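Local coordinates for protein phospholipase C-beta (PLC-beta) (Sepia officinalis, PDB 3QR0) that is a calcium-binding member of the phospholipase C-beta family, combining a PH domain, EF-hand-like regions, a TIM-barrel core and a C2 domain in one chain, at residues A[111-116]-A[601-606]; A[543-548]-A[570-575]; A[581-586]-A[594-599]; A[680-685]-A[801-806]. All coordinates share one frame; numbering follows the deposited sequence.

Contact 1: A[111-116]-A[601-606]; sequences GYNYID and QCFDIA
F603 sets CG beside its own backbone N (chi1 -68°) while Y114 tucks CG between backbone N and carbonyl carbon (chi1 50°), and the two rings meet as an edge-to-face, T-shaped pair joining the PH domain to the TIM-barrel part of the chain. The loop between strands 105-110 and 118-124 supplies Y114; the lead-in to helix 605-613 supplies F603. With the ring planes 61° apart, the CE1-CZ edge of F603 comes in over one face of Y114, displaced toward the phenol end, and F603 CE1 stands 3.5 Å from Y114 CZ. Y114 OH bonds to F600 O, and the Y114 side chain also touches M607 and L611 of helix 605-613 and Q358 of helix 354-361.

Around the F603 ring, CE2 lies 3.8 Å from N113 CB and, again, 3.8 Å from I115 CG1, so three consecutive loop residues gather about one ring. N113 OD1 accepts from I115 N, an Asx turn, and from D116 N, an Asx motif; both bonds belong to one of two modelled conformers and are less certain. Q601 sends its amide off to G344 O, which leaves its aliphatic base to the isoleucine: I115 CD1 lies 3.8 Å from Q601 CB.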
loop_
_atom_site.group_PDB
_atom_site.type_symbol
_atom_site.label_atom_id
_atom_site.label_comp_id
_atom_site.label_asym_id
_atom_site.label_seq_id
_atom_site.Cartn_x
_atom_site.Cartn_y
_atom_site.Cartn_z
ATOM N N GLY A 111 -9.134 1.027 10.957
ATOM C CA GLY A 111 -9.020 -0.413 10.990
ATOM C C GLY A 111 -7.642 -0.864 10.567
ATOM O O GLY A 111 -7.018 -0.254 9.690
ATOM N N TYR A 112 -7.175 -1.933 11.202
ATOM C CA TYR A 112 -5.909 -2.578 10.851
ATOM C C TYR A 112 -5.865 -2.873 9.348
ATOM O O TYR A 112 -4.872 -2.594 8.683
ATOM C CB TYR A 112 -5.749 -3.863 11.662
ATOM C CG TYR A 112 -4.345 -4.399 11.721
ATOM C CD1 TYR A 112 -3.310 -3.630 12.248
ATOM C CD2 TYR A 112 -4.048 -5.686 11.279
ATOM C CE1 TYR A 112 -2.017 -4.122 12.324
ATOM C CE2 TYR A 112 -2.754 -6.189 11.356
ATOM C CZ TYR A 112 -1.745 -5.396 11.876
ATOM O OH TYR A 112 -0.459 -5.870 11.955
ATOM N N ASN A 113 -6.956 -3.462 8.852
ATOM C CA ASN A 113 -7.233 -3.606 7.423
ATOM C C ASN A 113 -8.459 -2.763 7.097
ATOM O O ASN A 113 -9.144 -2.295 8.011
ATOM C CB ASN A 113 -7.466 -5.081 7.045
ATOM C CG ASN A 113 -8.757 -5.659 7.640
ATOM O OD1 ASN A 113 -9.861 -5.352 7.195
ATOM N ND2 ASN A 113 -8.609 -6.525 8.635
ATOM N N TYR A 114 -8.733 -2.552 5.810
ATOM C CA TYR A 114 -9.846 -1.667 5.402
ATOM C C TYR A 114 -11.199 -2.356 5.208
ATOM O O TYR A 114 -12.179 -1.692 4.862
ATOM C CB TYR A 114 -9.486 -0.860 4.140
ATOM C CG TYR A 114 -8.938 -1.693 3.015
ATOM C CD1 TYR A 114 -9.766 -2.535 2.274
ATOM C CD2 TYR A 114 -7.583 -1.654 2.697
ATOM C CE1 TYR A 114 -9.259 -3.314 1.253
ATOM C CE2 TYR A 114 -7.068 -2.428 1.675
ATOM C CZ TYR A 114 -7.906 -3.255 0.958
ATOM O OH TYR A 114 -7.395 -4.028 -0.054
ATOM N N ILE A 115 -11.259 -3.667 5.423
ATOM C CA ILE A 115 -12.521 -4.402 5.341
ATOM C C ILE A 115 -13.232 -4.413 6.699
ATOM O O ILE A 115 -14.451 -4.240 6.759
ATOM C CB ILE A 115 -12.309 -5.851 4.854
ATOM C CG1 ILE A 115 -11.709 -5.868 3.444
ATOM C CG2 ILE A 115 -13.628 -6.612 4.855
ATOM C CD1 ILE A 115 -12.603 -5.252 2.384
ATOM N N ASP A 116 -12.473 -4.609 7.775
ATOM C CA ASP A 116 -13.025 -4.617 9.127
ATOM C C ASP A 116 -12.797 -3.252 9.784
ATOM O O ASP A 116 -11.772 -3.019 10.423
ATOM C CB ASP A 116 -12.392 -5.736 9.965
ATOM C CG ASP A 116 -13.158 -6.015 11.256
ATOM O OD1 ASP A 116 -14.161 -5.322 11.532
ATOM O OD2 ASP A 116 -12.765 -6.942 11.998
ATOM N N GLN A 601 -10.780 -7.277 -1.299
ATOM C CA GLN A 601 -11.210 -7.843 -0.022
ATOM C C GLN A 601 -10.439 -9.101 0.368
ATOM O O GLN A 601 -10.564 -9.571 1.495
ATOM C CB GLN A 601 -12.713 -8.160 -0.043
ATOM C CG GLN A 601 -13.120 -9.352 -0.909
ATOM C CD GLN A 601 -13.419 -8.988 -2.351
ATOM O OE1 GLN A 601 -12.765 -8.117 -2.950
ATOM N NE2 GLN A 601 -14.409 -9.657 -2.923
ATOM N N CYS A 602 -9.671 -9.661 -0.564
ATOM C CA CYS A 602 -8.910 -10.876 -0.297
ATOM C C CYS A 602 -7.440 -10.525 -0.137
ATOM O O CYS A 602 -6.761 -10.239 -1.115
ATOM C CB CYS A 602 -9.090 -11.882 -1.426
ATOM S SG CYS A 602 -8.228 -13.455 -1.171
ATOM N N PHE A 603 -6.958 -10.569 1.104
ATOM C CA PHE A 603 -5.586 -10.173 1.427
ATOM C C PHE A 603 -4.589 -11.309 1.236
ATOM O O PHE A 603 -3.809 -11.633 2.129
ATOM C CB PHE A 603 -5.526 -9.615 2.846
ATOM C CG PHE A 603 -6.243 -8.298 2.995
ATOM C CD1 PHE A 603 -5.730 -7.151 2.402
ATOM C CD2 PHE A 603 -7.439 -8.211 3.691
ATOM C CE1 PHE A 603 -6.386 -5.934 2.521
ATOM C CE2 PHE A 603 -8.107 -6.996 3.810
ATOM C CZ PHE A 603 -7.577 -5.859 3.227
ATOM N N ASP A 604 -4.619 -11.900 0.048
ATOM C CA ASP A 604 -3.672 -12.939 -0.313
ATOM C C ASP A 604 -2.394 -12.300 -0.875
ATOM O O ASP A 604 -2.271 -11.073 -0.911
ATOM C CB ASP A 604 -4.305 -13.939 -1.290
ATOM C CG ASP A 604 -4.815 -13.300 -2.587
ATOM O OD1 ASP A 604 -4.740 -12.057 -2.764
ATOM O OD2 ASP A 604 -5.308 -14.073 -3.436
ATOM N N ILE A 605 -1.440 -13.129 -1.289
ATOM C CA ILE A 605 -0.159 -12.622 -1.803
ATOM C C ILE A 605 -0.348 -11.539 -2.885
ATOM O O ILE A 605 0.342 -10.515 -2.877
ATOM C CB ILE A 605 0.759 -13.787 -2.293
ATOM C CG1 ILE A 605 2.117 -13.256 -2.788
ATOM C CG2 ILE A 605 0.056 -14.627 -3.359
ATOM C CD1 ILE A 605 2.134 -12.830 -4.249
ATOM N N ALA A 606 -1.308 -11.748 -3.779
ATOM C CA ALA A 606 -1.565 -10.808 -4.871
ATOM C C ALA A 606 -1.894 -9.396 -4.377
ATOM O O ALA A 606 -1.335 -8.421 -4.876
ATOM C CB ALA A 606 -2.684 -11.323 -5.750
#

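Contact 2: A[543-548]-A[570-575]; sequences SMVETQ and RIYPKG. With GOL (glycerol), chain I.
M544 hydrogen-bonds to the neighbouring parallel strand through both its backbone N and O: M544 N gives to R570 O at 2.8 Å, and M544 O accepts from Y572 N at 3.1 Å. E546 N reaches Y572 O at 2.9 Å, carrying the ladder into the first turn of helix 546-555. This is the parallel pairing of a TIM barrel.

On the face that carries S543, V545 and Y572, the Y572 ring lies against V545, with V545 CA over the ring centre, a CH-pi contact 3.8 Å from the centroid. A glycerol, probably from the crystallisation liquor, occupies this corner: its O1 takes the Y572 hydroxyl at 2.6 Å and gives to S543 O, while its O2 takes V545 N and gives to Q548 OE1.

Beyond the strand ends, E546 OE1 accepts K574 N at 3.0 Å on its anti side and meets R577 in a salt bridge. A water links E546 OE2 to K574 NZ, which stand 4.6 Å apart. Farther out, R570 pairs with E368, a calcium ligand, and T547 OG1 bonds to D500. Strand 569-572 lies between 540-545 and 595-596 in the sheet; helix 488-501 packs against Y572 and K574, and helix 586-589 against I571.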
loop_
_atom_site.group_PDB
_atom_site.type_symbol
_atom_site.label_atom_id
_atom_site.label_comp_id
_atom_site.label_asym_id
_atom_site.label_seq_id
_atom_site.Cartn_x
_atom_site.Cartn_y
_atom_site.Cartn_z
ATOM N N SER A 543 -11.437 -5.870 -22.217
ATOM C CA SER A 543 -11.440 -6.343 -20.845
ATOM C C SER A 543 -11.527 -7.855 -20.947
ATOM O O SER A 543 -12.537 -8.384 -21.398
ATOM C CB SER A 543 -12.632 -5.759 -20.083
ATOM O OG SER A 543 -12.570 -6.082 -18.699
ATOM N N MET A 544 -10.446 -8.534 -20.572
ATOM C CA MET A 544 -10.329 -9.975 -20.741
ATOM C C MET A 544 -10.394 -10.706 -19.409
ATOM O O MET A 544 -9.662 -10.372 -18.471
ATOM C CB MET A 544 -8.987 -10.312 -21.383
ATOM C CG MET A 544 -8.699 -9.613 -22.684
ATOM S SD MET A 544 -7.160 -10.246 -23.386
ATOM C CE MET A 544 -6.984 -9.190 -24.827
ATOM N N VAL A 545 -11.231 -11.736 -19.335
ATOM C CA VAL A 545 -11.163 -12.669 -18.217
ATOM C C VAL A 545 -9.775 -13.314 -18.258
ATOM O O VAL A 545 -9.166 -13.399 -19.322
ATOM C CB VAL A 545 -12.295 -13.721 -18.274
ATOM C CG1 VAL A 545 -12.084 -14.718 -19.429
ATOM C CG2 VAL A 545 -12.418 -14.443 -16.933
ATOM N N GLU A 546 -9.246 -13.728 -17.110
ATOM C CA GLU A 546 -7.883 -14.244 -17.067
ATOM C C GLU A 546 -7.671 -15.391 -18.053
ATOM O O GLU A 546 -6.612 -15.490 -18.648
ATOM C CB GLU A 546 -7.468 -14.661 -15.647
ATOM C CG GLU A 546 -8.132 -15.902 -15.102
ATOM C CD GLU A 546 -7.672 -16.227 -13.685
ATOM O OE1 GLU A 546 -8.386 -15.860 -12.733
ATOM O OE2 GLU A 546 -6.596 -16.842 -13.518
ATOM N N THR A 547 -8.685 -16.233 -18.239
ATOM C CA THR A 547 -8.610 -17.344 -19.186
ATOM C C THR A 547 -8.321 -16.861 -20.615
ATOM O O THR A 547 -7.508 -17.462 -21.315
ATOM C CB THR A 547 -9.910 -18.173 -19.178
ATOM O OG1 THR A 547 -10.252 -18.504 -17.827
ATOM C CG2 THR A 547 -9.745 -19.456 -19.985
ATOM N N GLN A 548 -8.968 -15.773 -21.041
ATOM C CA GLN A 548 -8.734 -15.239 -22.389
ATOM C C GLN A 548 -7.329 -14.668 -22.497
ATOM O O GLN A 548 -6.612 -14.958 -23.452
ATOM C CB GLN A 548 -9.758 -14.163 -22.767
ATOM C CG GLN A 548 -9.575 -13.598 -24.193
ATOM C CD GLN A 548 -10.652 -12.592 -24.588
ATOM O OE1 GLN A 548 -11.127 -11.821 -23.760
ATOM N NE2 GLN A 548 -11.029 -12.591 -25.867
ATOM N N ARG A 570 -7.542 -4.624 -19.812
ATOM C CA ARG A 570 -7.965 -4.905 -18.449
ATOM C C ARG A 570 -8.070 -6.418 -18.288
ATOM O O ARG A 570 -8.529 -7.110 -19.190
ATOM C CB ARG A 570 -9.310 -4.236 -18.156
ATOM C CG ARG A 570 -9.869 -4.518 -16.768
ATOM C CD ARG A 570 -11.059 -3.609 -16.458
ATOM N NE ARG A 570 -11.593 -3.877 -15.124
ATOM C CZ ARG A 570 -12.471 -4.837 -14.827
ATOM N NH1 ARG A 570 -12.959 -5.641 -15.766
ATOM N NH2 ARG A 570 -12.875 -4.985 -13.566
ATOM N N ILE A 571 -7.649 -6.919 -17.133
ATOM C CA ILE A 571 -7.714 -8.344 -16.819
ATOM C C ILE A 571 -8.569 -8.497 -15.574
ATOM O O ILE A 571 -8.518 -7.644 -14.690
ATOM C CB ILE A 571 -6.313 -8.921 -16.524
ATOM C CG1 ILE A 571 -5.298 -8.473 -17.582
ATOM C CG2 ILE A 571 -6.372 -10.452 -16.402
ATOM C CD1 ILE A 571 -5.415 -9.189 -18.912
ATOM N N TYR A 572 -9.368 -9.559 -15.495
ATOM C CA TYR A 572 -10.118 -9.832 -14.267
ATOM C C TYR A 572 -10.224 -11.332 -13.986
ATOM O O TYR A 572 -10.150 -12.146 -14.913
ATOM C CB TYR A 572 -11.498 -9.158 -14.304
ATOM C CG TYR A 572 -12.396 -9.629 -15.411
ATOM C CD1 TYR A 572 -13.295 -10.666 -15.200
ATOM C CD2 TYR A 572 -12.361 -9.032 -16.673
ATOM C CE1 TYR A 572 -14.127 -11.111 -16.206
ATOM C CE2 TYR A 572 -13.199 -9.470 -17.694
ATOM C CZ TYR A 572 -14.079 -10.512 -17.453
ATOM O OH TYR A 572 -14.924 -10.970 -18.442
ATOM N N PRO A 573 -10.378 -11.703 -12.699
ATOM C CA PRO A 573 -10.347 -13.121 -12.345
ATOM C C PRO A 573 -11.521 -13.929 -12.898
ATOM O O PRO A 573 -12.631 -13.419 -13.023
ATOM C CB PRO A 573 -10.361 -13.117 -10.805
ATOM C CG PRO A 573 -10.810 -11.762 -10.408
ATOM C CD PRO A 573 -10.407 -10.835 -11.511
ATOM N N LYS A 574 -11.248 -15.183 -13.239
ATOM C CA LYS A 574 -12.273 -16.112 -13.715
ATOM C C LYS A 574 -13.327 -16.422 -12.647
ATOM O O LYS A 574 -13.069 -16.317 -11.445
ATOM C CB LYS A 574 -11.626 -17.419 -14.196
ATOM C CG LYS A 574 -10.851 -18.182 -13.122
ATOM C CD LYS A 574 -10.087 -19.376 -13.699
ATOM C CE LYS A 574 -9.059 -19.892 -12.702
ATOM N NZ LYS A 574 -8.325 -21.089 -13.201
ATOM N N GLY A 575 -14.503 -16.834 -13.105
ATOM C CA GLY A 575 -15.637 -17.105 -12.233
ATOM C C GLY A 575 -15.468 -18.239 -11.231
ATOM O O GLY A 575 -16.188 -18.279 -10.225
HETATM C C1 GOL I . -14.785 -10.537 -21.985
HETATM O O1 GOL I . -14.661 -9.852 -20.759
HETATM C C2 GOL I . -14.351 -11.992 -21.822
HETATM O O2 GOL I . -12.957 -12.085 -21.607
HETATM C C3 GOL I . -14.713 -12.780 -23.077
HETATM O O3 GOL I . -14.961 -14.115 -22.707
HETATM O O HOH W 1 -6.339 -19.368 -14.497
#

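Contact 3: A[581-586]-A[594-599]; sequences SNYVPQ and QLVALN
N582 lays its side-chain amide against the backbone of N599 and takes up both backbone polar groups of that residue, N and O, much as a neighbouring strand would. N582 OD1 accepts N599 N at 2.7 Å with a nearly straight bond (164°), and N582 ND2 gives to N599 O at 3.2 Å, straighter still at 174° and with the acceptor lying in the plane of the amide. With CG set beside its backbone N (chi1 -71°), N582 can point this group at the other segment. A weak bond, N599 ND2 to S581 O at 3.4 Å, is returned in the other direction.

The apolar contacts fill the other end, where the loop 581-586 runs roughly antiparallel to the chain leaving strand 595-596. Y583 CE2 touches two aliphatic branches, V596 CG1 and L598 CD2, each at 3.6 Å. P585 flanks the same pair, its CB 3.8 Å from V596 CG1 and its CG 4.2 Å from L598 CD1. Y588 also meets the Y583 ring edge-to-face.

A loop without regular strand structure thus covers the TIM-barrel strand, and the backbone N and O of N599 both find partners in the N582 amide. Those two bonds fix the N599 backbone while N599 OD1 bonds to H338 ND1; the N599 side chain lies about 9 Å from the bound calcium ion.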
loop_
_atom_site.group_PDB
_atom_site.type_symbol
_atom_site.label_atom_id
_atom_site.label_comp_id
_atom_site.label_asym_id
_atom_site.label_seq_id
_atom_site.Cartn_x
_atom_site.Cartn_y
_atom_site.Cartn_z
ATOM N N SER A 581 -10.287 -15.247 -4.369
ATOM C CA SER A 581 -8.845 -15.375 -4.465
ATOM C C SER A 581 -8.366 -14.650 -5.723
ATOM O O SER A 581 -9.148 -14.396 -6.639
ATOM C CB SER A 581 -8.440 -16.851 -4.515
ATOM O OG SER A 581 -8.955 -17.470 -5.682
ATOM N N ASN A 582 -7.083 -14.311 -5.750
ATOM C CA ASN A 582 -6.497 -13.536 -6.837
ATOM C C ASN A 582 -5.364 -14.259 -7.550
ATOM O O ASN A 582 -4.662 -15.063 -6.945
ATOM C CB ASN A 582 -5.913 -12.243 -6.271
ATOM C CG ASN A 582 -6.975 -11.273 -5.819
ATOM O OD1 ASN A 582 -7.846 -10.896 -6.599
ATOM N ND2 ASN A 582 -6.903 -10.849 -4.556
ATOM N N TYR A 583 -5.177 -13.940 -8.829
ATOM C CA TYR A 583 -3.912 -14.221 -9.512
ATOM C C TYR A 583 -2.843 -13.217 -9.081
ATOM O O TYR A 583 -3.156 -12.120 -8.617
ATOM C CB TYR A 583 -4.064 -14.171 -11.034
ATOM C CG TYR A 583 -4.880 -13.010 -11.561
ATOM C CD1 TYR A 583 -6.106 -13.231 -12.174
ATOM C CD2 TYR A 583 -4.428 -11.693 -11.455
ATOM C CE1 TYR A 583 -6.866 -12.176 -12.661
ATOM C CE2 TYR A 583 -5.194 -10.631 -11.936
ATOM C CZ TYR A 583 -6.409 -10.887 -12.537
ATOM O OH TYR A 583 -7.180 -9.854 -13.027
ATOM N N VAL A 584 -1.583 -13.600 -9.250
ATOM C CA VAL A 584 -0.469 -12.694 -9.014
ATOM C C VAL A 584 -0.393 -11.722 -10.195
ATOM O O VAL A 584 -0.298 -12.154 -11.344
ATOM C CB VAL A 584 0.857 -13.462 -8.858
ATOM C CG1 VAL A 584 2.020 -12.498 -8.727
ATOM C CG2 VAL A 584 0.785 -14.385 -7.644
ATOM N N PRO A 585 -0.461 -10.407 -9.917
ATOM C CA PRO A 585 -0.611 -9.425 -10.994
ATOM C C PRO A 585 0.587 -9.312 -11.947
ATOM O O PRO A 585 0.397 -8.971 -13.113
ATOM C CB PRO A 585 -0.850 -8.110 -10.246
ATOM C CG PRO A 585 -0.270 -8.330 -8.893
ATOM C CD PRO A 585 -0.465 -9.771 -8.589
ATOM N N GLN A 586 1.798 -9.608 -11.463
ATOM C CA GLN A 586 2.990 -9.639 -12.313
ATOM C C GLN A 586 2.782 -10.471 -13.584
ATOM O O GLN A 586 3.335 -10.143 -14.629
ATOM C CB GLN A 586 4.210 -10.179 -11.547
ATOM C CG GLN A 586 4.959 -9.135 -10.705
ATOM C CD GLN A 586 4.302 -8.827 -9.367
ATOM O OE1 GLN A 586 3.294 -9.435 -8.988
ATOM N NE2 GLN A 586 4.877 -7.868 -8.641
ATOM N N GLN A 594 -2.345 -2.938 -18.315
ATOM C CA GLN A 594 -2.411 -1.758 -17.462
ATOM C C GLN A 594 -3.400 -1.897 -16.312
ATOM O O GLN A 594 -3.119 -1.456 -15.194
ATOM C CB GLN A 594 -2.776 -0.522 -18.283
ATOM C CG GLN A 594 -1.836 -0.254 -19.443
ATOM C CD GLN A 594 -2.242 -0.990 -20.710
ATOM O OE1 GLN A 594 -3.100 -1.875 -20.685
ATOM N NE2 GLN A 594 -1.636 -0.618 -21.819
ATOM N N LEU A 595 -4.554 -2.497 -16.591
ATOM C CA LEU A 595 -5.638 -2.578 -15.620
ATOM C C LEU A 595 -5.791 -4.021 -15.138
ATOM O O LEU A 595 -6.695 -4.738 -15.558
ATOM C CB LEU A 595 -6.943 -2.055 -16.232
ATOM C CG LEU A 595 -6.968 -0.589 -16.683
ATOM C CD1 LEU A 595 -8.233 -0.286 -17.501
ATOM C CD2 LEU A 595 -6.871 0.347 -15.496
ATOM N N VAL A 596 -4.886 -4.436 -14.254
ATOM C CA VAL A 596 -4.862 -5.799 -13.755
ATOM C C VAL A 596 -5.705 -5.871 -12.470
ATOM O O VAL A 596 -5.201 -5.663 -11.365
ATOM C CB VAL A 596 -3.411 -6.262 -13.545
ATOM C CG1 VAL A 596 -3.362 -7.709 -13.078
ATOM C CG2 VAL A 596 -2.639 -6.106 -14.838
ATOM N N ALA A 597 -6.993 -6.161 -12.649
ATOM C CA ALA A 597 -7.996 -6.059 -11.580
ATOM C C ALA A 597 -7.923 -7.176 -10.535
ATOM O O ALA A 597 -7.863 -8.366 -10.862
ATOM C CB ALA A 597 -9.397 -5.999 -12.174
ATOM N N LEU A 598 -7.941 -6.776 -9.269
ATOM C CA LEU A 598 -7.824 -7.711 -8.162
ATOM C C LEU A 598 -8.990 -7.549 -7.203
ATOM O O LEU A 598 -9.594 -6.479 -7.107
ATOM C CB LEU A 598 -6.502 -7.485 -7.424
ATOM C CG LEU A 598 -5.240 -7.604 -8.287
ATOM C CD1 LEU A 598 -4.026 -7.068 -7.545
ATOM C CD2 LEU A 598 -5.031 -9.052 -8.711
ATOM N N ASN A 599 -9.297 -8.618 -6.484
ATOM C CA ASN A 599 -10.277 -8.566 -5.416
ATOM C C ASN A 599 -9.641 -7.963 -4.167
ATOM O O ASN A 599 -8.877 -8.632 -3.475
ATOM C CB ASN A 599 -10.821 -9.965 -5.137
ATOM C CG ASN A 599 -11.604 -10.521 -6.307
ATOM O OD1 ASN A 599 -12.492 -9.861 -6.841
ATOM N ND2 ASN A 599 -11.278 -11.737 -6.711
#

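Contact 4: A[680-685]-A[801-806]; sequences TDTVRK and LCAFED
The touching parts of 680-685 and 801-806 run 39° apart in direction, nearest at T682 and A803, and a water bridges the backbones, giving to T682 O and A803 O and accepting from R684 N. T682 spreads over one face of the F804 ring, its CG2 4.2 Å from the ring centroid as a CH-pi contact, while its hydroxyl bonds back to L678 O and G677 N.

R684 bends at chi3 (67°), bringing its guanidinium alongside D806. NH1 forks: in the guanidinium plane it gives to F804 O at 2.9 Å, and, tilted out of that plane, to the anti lone pair of D806 OD1 at 2.8 Å, a salt bridge. NE turns to E674 in a second salt bridge. K685 CE lies 3.2 Å from D806 O.

R684, shared between E674 of the C2 domain and D806 between helices 793-800 and 808-815, thus joins the two by a salt bridge and a bond to a backbone carbonyl, beside the threonine-phenylalanine packing; solvent probably weakens the charge term at exposed D806.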
loop_
_atom_site.group_PDB
_atom_site.type_symbol
_atom_site.label_atom_id
_atom_site.label_comp_id
_atom_site.label_asym_id
_atom_site.label_seq_id
_atom_site.Cartn_x
_atom_site.Cartn_y
_atom_site.Cartn_z
ATOM N N THR A 680 10.698 -16.328 -15.235
ATOM C CA THR A 680 12.070 -16.799 -14.992
ATOM C C THR A 680 12.711 -16.198 -13.728
ATOM O O THR A 680 13.676 -16.752 -13.201
ATOM C CB THR A 680 12.985 -16.522 -16.213
ATOM O OG1 THR A 680 14.169 -17.326 -16.127
ATOM C CG2 THR A 680 13.368 -15.046 -16.298
ATOM N N ASP A 681 12.181 -15.072 -13.251
ATOM C CA ASP A 681 12.692 -14.400 -12.050
ATOM C C ASP A 681 11.807 -14.610 -10.821
ATOM O O ASP A 681 12.108 -14.089 -9.743
ATOM C CB ASP A 681 12.809 -12.893 -12.302
ATOM C CG ASP A 681 13.835 -12.545 -13.368
ATOM O OD1 ASP A 681 14.792 -13.319 -13.553
ATOM O OD2 ASP A 681 13.687 -11.487 -14.017
ATOM N N THR A 682 10.715 -15.351 -10.972
ATOM C CA THR A 682 9.770 -15.524 -9.880
ATOM C C THR A 682 10.174 -16.723 -9.021
ATOM O O THR A 682 10.314 -17.829 -9.523
ATOM C CB THR A 682 8.339 -15.660 -10.418
ATOM O OG1 THR A 682 7.973 -14.429 -11.054
ATOM C CG2 THR A 682 7.359 -15.968 -9.296
ATOM N N VAL A 683 10.376 -16.474 -7.729
ATOM C CA VAL A 683 10.832 -17.484 -6.780
ATOM C C VAL A 683 9.916 -17.486 -5.563
ATOM O O VAL A 683 9.871 -16.506 -4.801
ATOM C CB VAL A 683 12.279 -17.201 -6.319
ATOM C CG1 VAL A 683 12.728 -18.239 -5.289
ATOM C CG2 VAL A 683 13.233 -17.174 -7.513
ATOM N N ARG A 684 9.178 -18.581 -5.396
ATOM C CA ARG A 684 8.303 -18.769 -4.247
ATOM C C ARG A 684 8.623 -20.062 -3.504
ATOM O O ARG A 684 9.021 -21.052 -4.115
ATOM C CB ARG A 684 6.851 -18.791 -4.702
ATOM C CG ARG A 684 6.391 -17.470 -5.296
ATOM C CD ARG A 684 4.883 -17.365 -5.305
ATOM N NE ARG A 684 4.338 -17.284 -3.955
ATOM C CZ ARG A 684 3.048 -17.401 -3.645
ATOM N NH1 ARG A 684 2.131 -17.603 -4.591
ATOM N NH2 ARG A 684 2.672 -17.317 -2.379
ATOM N N LYS A 685 8.431 -20.031 -2.185
ATOM C CA LYS A 685 8.592 -21.197 -1.310
ATOM C C LYS A 685 9.972 -21.850 -1.431
ATOM O O LYS A 685 10.081 -23.076 -1.432
ATOM C CB LYS A 685 7.501 -22.245 -1.587
ATOM C CG LYS A 685 6.077 -21.728 -1.516
ATOM C CD LYS A 685 5.688 -21.273 -0.111
ATOM C CE LYS A 685 4.202 -20.910 -0.054
ATOM N NZ LYS A 685 3.842 -20.115 1.157
ATOM N N LEU A 801 4.477 -20.461 -15.956
ATOM C CA LEU A 801 3.541 -19.750 -15.075
ATOM C C LEU A 801 3.272 -20.465 -13.747
ATOM O O LEU A 801 2.679 -19.874 -12.845
ATOM C CB LEU A 801 2.221 -19.478 -15.795
ATOM C CG LEU A 801 2.310 -18.491 -16.960
ATOM C CD1 LEU A 801 0.984 -18.454 -17.695
ATOM C CD2 LEU A 801 2.709 -17.081 -16.482
ATOM N N CYS A 802 3.708 -21.721 -13.630
ATOM C CA CYS A 802 3.626 -22.452 -12.361
ATOM C C CYS A 802 4.463 -21.805 -11.250
ATOM O O CYS A 802 4.132 -21.947 -10.075
ATOM C CB CYS A 802 4.038 -23.915 -12.545
ATOM S SG CYS A 802 2.856 -24.894 -13.522
ATOM N N ALA A 803 5.527 -21.087 -11.616
ATOM C CA ALA A 803 6.366 -20.379 -10.629
ATOM C C ALA A 803 5.591 -19.410 -9.722
ATOM O O ALA A 803 6.032 -19.127 -8.613
ATOM C CB ALA A 803 7.497 -19.632 -11.331
ATOM N N PHE A 804 4.461 -18.892 -10.199
ATOM C CA PHE A 804 3.634 -17.953 -9.422
ATOM C C PHE A 804 2.725 -18.604 -8.380
ATOM O O PHE A 804 2.234 -17.921 -7.470
ATOM C CB PHE A 804 2.777 -17.119 -10.370
ATOM C CG PHE A 804 3.580 -16.232 -11.262
ATOM C CD1 PHE A 804 4.039 -15.001 -10.802
ATOM C CD2 PHE A 804 3.898 -16.627 -12.549
ATOM C CE1 PHE A 804 4.797 -14.178 -11.622
ATOM C CE2 PHE A 804 4.649 -15.805 -13.374
ATOM C CZ PHE A 804 5.100 -14.584 -12.915
ATOM N N GLU A 805 2.500 -19.911 -8.507
ATOM C CA GLU A 805 1.536 -20.604 -7.654
ATOM C C GLU A 805 2.041 -20.725 -6.224
ATOM O O GLU A 805 3.249 -20.640 -5.968
ATOM C CB GLU A 805 1.207 -21.991 -8.217
ATOM C CG GLU A 805 0.510 -21.969 -9.574
ATOM C CD GLU A 805 -0.866 -21.318 -9.532
ATOM O OE1 GLU A 805 -1.574 -21.475 -8.514
ATOM O OE2 GLU A 805 -1.243 -20.645 -10.518
ATOM N N ASP A 806 1.106 -20.919 -5.298
ATOM C CA ASP A 806 1.430 -21.105 -3.879
ATOM C C ASP A 806 2.303 -22.343 -3.624
ATOM O O ASP A 806 3.028 -22.390 -2.632
ATOM C CB ASP A 806 0.145 -21.191 -3.038
ATOM C CG ASP A 806 -0.583 -19.855 -2.918
ATOM O OD1 ASP A 806 -0.119 -18.826 -3.469
ATOM O OD2 ASP A 806 -1.638 -19.830 -2.249
HETATM O O HOH W 2 8.588 -19.943 -7.900
#

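How the contacts relate
Contacts 2 and 3 lie nested inside the long loop of chain that contact 1 closes, and contact 4 follows later. Contacts 2 and 3, centres 9 Å apart, share the parallel TIM-barrel sheet: I571 pairs by its backbone with L595 and A597, making strands 569-572 and 595-596 neighbours. Contact 1 touches contact 3 where D604, capping helix 605-613, probably bonds to N582 N. F804 of contact 4 packs on V584 and Q586 of contact 3, and I605 of contact 1 touches R684. The barrel is thus the part common to contacts 1, 2 and 3, with the PH domain meeting it at contact 1, and contact 4, between the C2 domain and the C-terminal segment, packs on its 581-586 loop.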